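PDB 6JAV: group II chitinase from Ostrinia furnacalis, which probably hydrolyses internal glycosidic bonds of chitin, the chain here being a glycoside hydrolase family 18 catalytic domain of a much longer protein. Local coordinates for residues D32-T37 / A367-L372. Sequence-based numbering, arbitrary orientation.
Sequences DPSLCT and AIKTEL
A single lysine, K369, bridges from a helix to the backbone of a beta turn, joining an early loop of the TIM barrel of this family 18 catalytic domain, between strands 8-14 and 38-46, to the C-terminal helix 363-373. The turn runs from D32 to L35; the lysine projects from the helix, near the end of the modelled chain. With CG anti to the backbone N (chi1 168°) and every later torsion near 180°, K369 is stretched to its full length, and NZ arrives at S34 O, 3.0 Å away. The ammonium group approaches from above the carbonyl plane, with a C=O...NZ angle of 125°. A long side chain suits this span, since S34 O lies 6.6 Å from K369 CA. L35 supplies the apolar half of the contact: its CD2 packs 3.6 Å from K369 CD, the two side chains crossing at about a right angle, while the leucine also touches H362, L365 and N366. Greasy methylenes thus rest on a buried leucine while the charged end reaches the more exposed S34.

The acceptor is held by the turn itself. L35 N bonds back to D32 O in this type I turn, whose second position is filled by P33, a ring compatible with the phi required there. Next along the chain, C36 ties the segment to strand 8-14 through its disulfide with C11. D32 OD1 accepts from S34 N at 3.0 Å, making an Asx turn, and also takes a 2.8 Å hydrogen bond from S34 OG; both donors reach it from the same face of the carboxylate plane.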
loop_
_atom_site.group_PDB
_atom_site.type_symbol
_atom_site.label_atom_id
_atom_site.label_comp_id
_atom_site.label_asym_id
_atom_site.label_seq_id
_atom_site.Cartn_x
_atom_site.Cartn_y
_atom_site.Cartn_z
ATOM N N ASP A 32 6.965 4.711 15.064
ATOM C CA ASP A 32 6.412 5.680 15.999
ATOM C C ASP A 32 5.003 5.244 16.375
ATOM O O ASP A 32 4.090 5.345 15.537
ATOM C CB ASP A 32 6.377 7.058 15.357
ATOM C CG ASP A 32 5.937 8.140 16.321
ATOM O OD1 ASP A 32 5.232 7.860 17.329
ATOM O OD2 ASP A 32 6.309 9.314 16.058
ATOM N N PRO A 33 4.774 4.770 17.605
ATOM C CA PRO A 33 3.458 4.215 17.969
ATOM C C PRO A 33 2.359 5.252 18.116
ATOM O O PRO A 33 1.197 4.865 18.281
ATOM C CB PRO A 33 3.733 3.506 19.308
ATOM C CG PRO A 33 4.862 4.279 19.913
ATOM C CD PRO A 33 5.735 4.717 18.718
ATOM N N SER A 34 2.663 6.545 18.058
ATOM C CA SER A 34 1.581 7.518 18.066
ATOM C C SER A 34 0.981 7.750 16.690
ATOM O O SER A 34 -0.003 8.496 16.582
ATOM C CB SER A 34 2.069 8.856 18.636
ATOM O OG SER A 34 2.976 9.461 17.757
ATOM N N LEU A 35 1.523 7.124 15.640
ATOM C CA LEU A 35 1.125 7.467 14.277
ATOM C C LEU A 35 0.306 6.383 13.584
ATOM O O LEU A 35 -0.051 6.564 12.424
ATOM C CB LEU A 35 2.368 7.777 13.441
ATOM C CG LEU A 35 3.176 8.980 13.947
ATOM C CD1 LEU A 35 4.382 9.217 13.050
ATOM C CD2 LEU A 35 2.295 10.199 13.994
ATOM N N CYS A 36 0.016 5.260 14.234
ATOM C CA CYS A 36 -0.688 4.167 13.570
ATOM C C CYS A 36 -1.681 3.566 14.547
ATOM O O CYS A 36 -1.411 3.494 15.744
ATOM C CB CYS A 36 0.292 3.046 13.204
ATOM S SG CYS A 36 1.721 3.575 12.220
ATOM N N THR A 37 -2.822 3.098 14.034
ATOM C CA THR A 37 -3.709 2.252 14.833
ATOM C C THR A 37 -3.464 0.777 14.568
ATOM O O THR A 37 -3.771 -0.059 15.415
ATOM C CB THR A 37 -5.191 2.550 14.546
ATOM O OG1 THR A 37 -5.484 2.284 13.172
ATOM C CG2 THR A 37 -5.485 4.020 14.869
ATOM N N ALA A 367 0.916 14.607 8.945
ATOM C CA ALA A 367 -0.161 15.355 8.285
ATOM C C ALA A 367 -1.445 14.529 8.248
ATOM O O ALA A 367 -2.542 15.056 8.483
ATOM C CB ALA A 367 0.260 15.766 6.871
ATOM N N ILE A 368 -1.327 13.229 7.968
ATOM C CA ILE A 368 -2.500 12.357 7.976
ATOM C C ILE A 368 -3.129 12.317 9.360
ATOM O O ILE A 368 -4.351 12.471 9.507
ATOM C CB ILE A 368 -2.131 10.941 7.494
ATOM C CG1 ILE A 368 -1.651 10.945 6.045
ATOM C CG2 ILE A 368 -3.348 9.990 7.671
ATOM C CD1 ILE A 368 -1.027 9.628 5.589
ATOM N N LYS A 369 -2.315 12.061 10.396
ATOM C CA LYS A 369 -2.834 11.977 11.755
ATOM C C LYS A 369 -3.556 13.259 12.146
ATOM O O LYS A 369 -4.679 13.223 12.674
ATOM C CB LYS A 369 -1.684 11.678 12.728
ATOM C CG LYS A 369 -2.090 11.857 14.172
ATOM C CD LYS A 369 -0.921 11.500 15.068
ATOM C CE LYS A 369 -1.266 11.697 16.540
ATOM N NZ LYS A 369 -0.070 11.418 17.392
ATOM N N THR A 370 -2.919 14.404 11.901
ATOM C CA THR A 370 -3.509 15.669 12.320
ATOM C C THR A 370 -4.835 15.910 11.614
ATOM O O THR A 370 -5.812 16.347 12.242
ATOM C CB THR A 370 -2.533 16.798 12.031
ATOM O OG1 THR A 370 -1.389 16.620 12.869
ATOM C CG2 THR A 370 -3.184 18.160 12.331
ATOM N N GLU A 371 -4.905 15.601 10.317
ATOM C CA GLU A 371 -6.159 15.816 9.608
ATOM C C GLU A 371 -7.239 14.827 10.049
ATOM O O GLU A 371 -8.410 15.205 10.180
ATOM C CB GLU A 371 -5.919 15.812 8.101
ATOM C CG GLU A 371 -7.095 16.403 7.288
ATOM C CD GLU A 371 -7.417 17.870 7.635
ATOM O OE1 GLU A 371 -6.491 18.708 7.679
ATOM O OE2 GLU A 371 -8.605 18.188 7.846
ATOM N N LEU A 372 -6.879 13.563 10.309
ATOM C CA LEU A 372 -7.876 12.610 10.797
ATOM C C LEU A 372 -8.452 13.040 12.133
ATOM O O LEU A 372 -9.637 12.783 12.407
ATOM C CB LEU A 372 -7.252 11.223 10.961
ATOM C CG LEU A 372 -7.050 10.436 9.667
ATOM C CD1 LEU A 372 -6.326 9.135 10.009
ATOM C CD2 LEU A 372 -8.408 10.121 9.003
#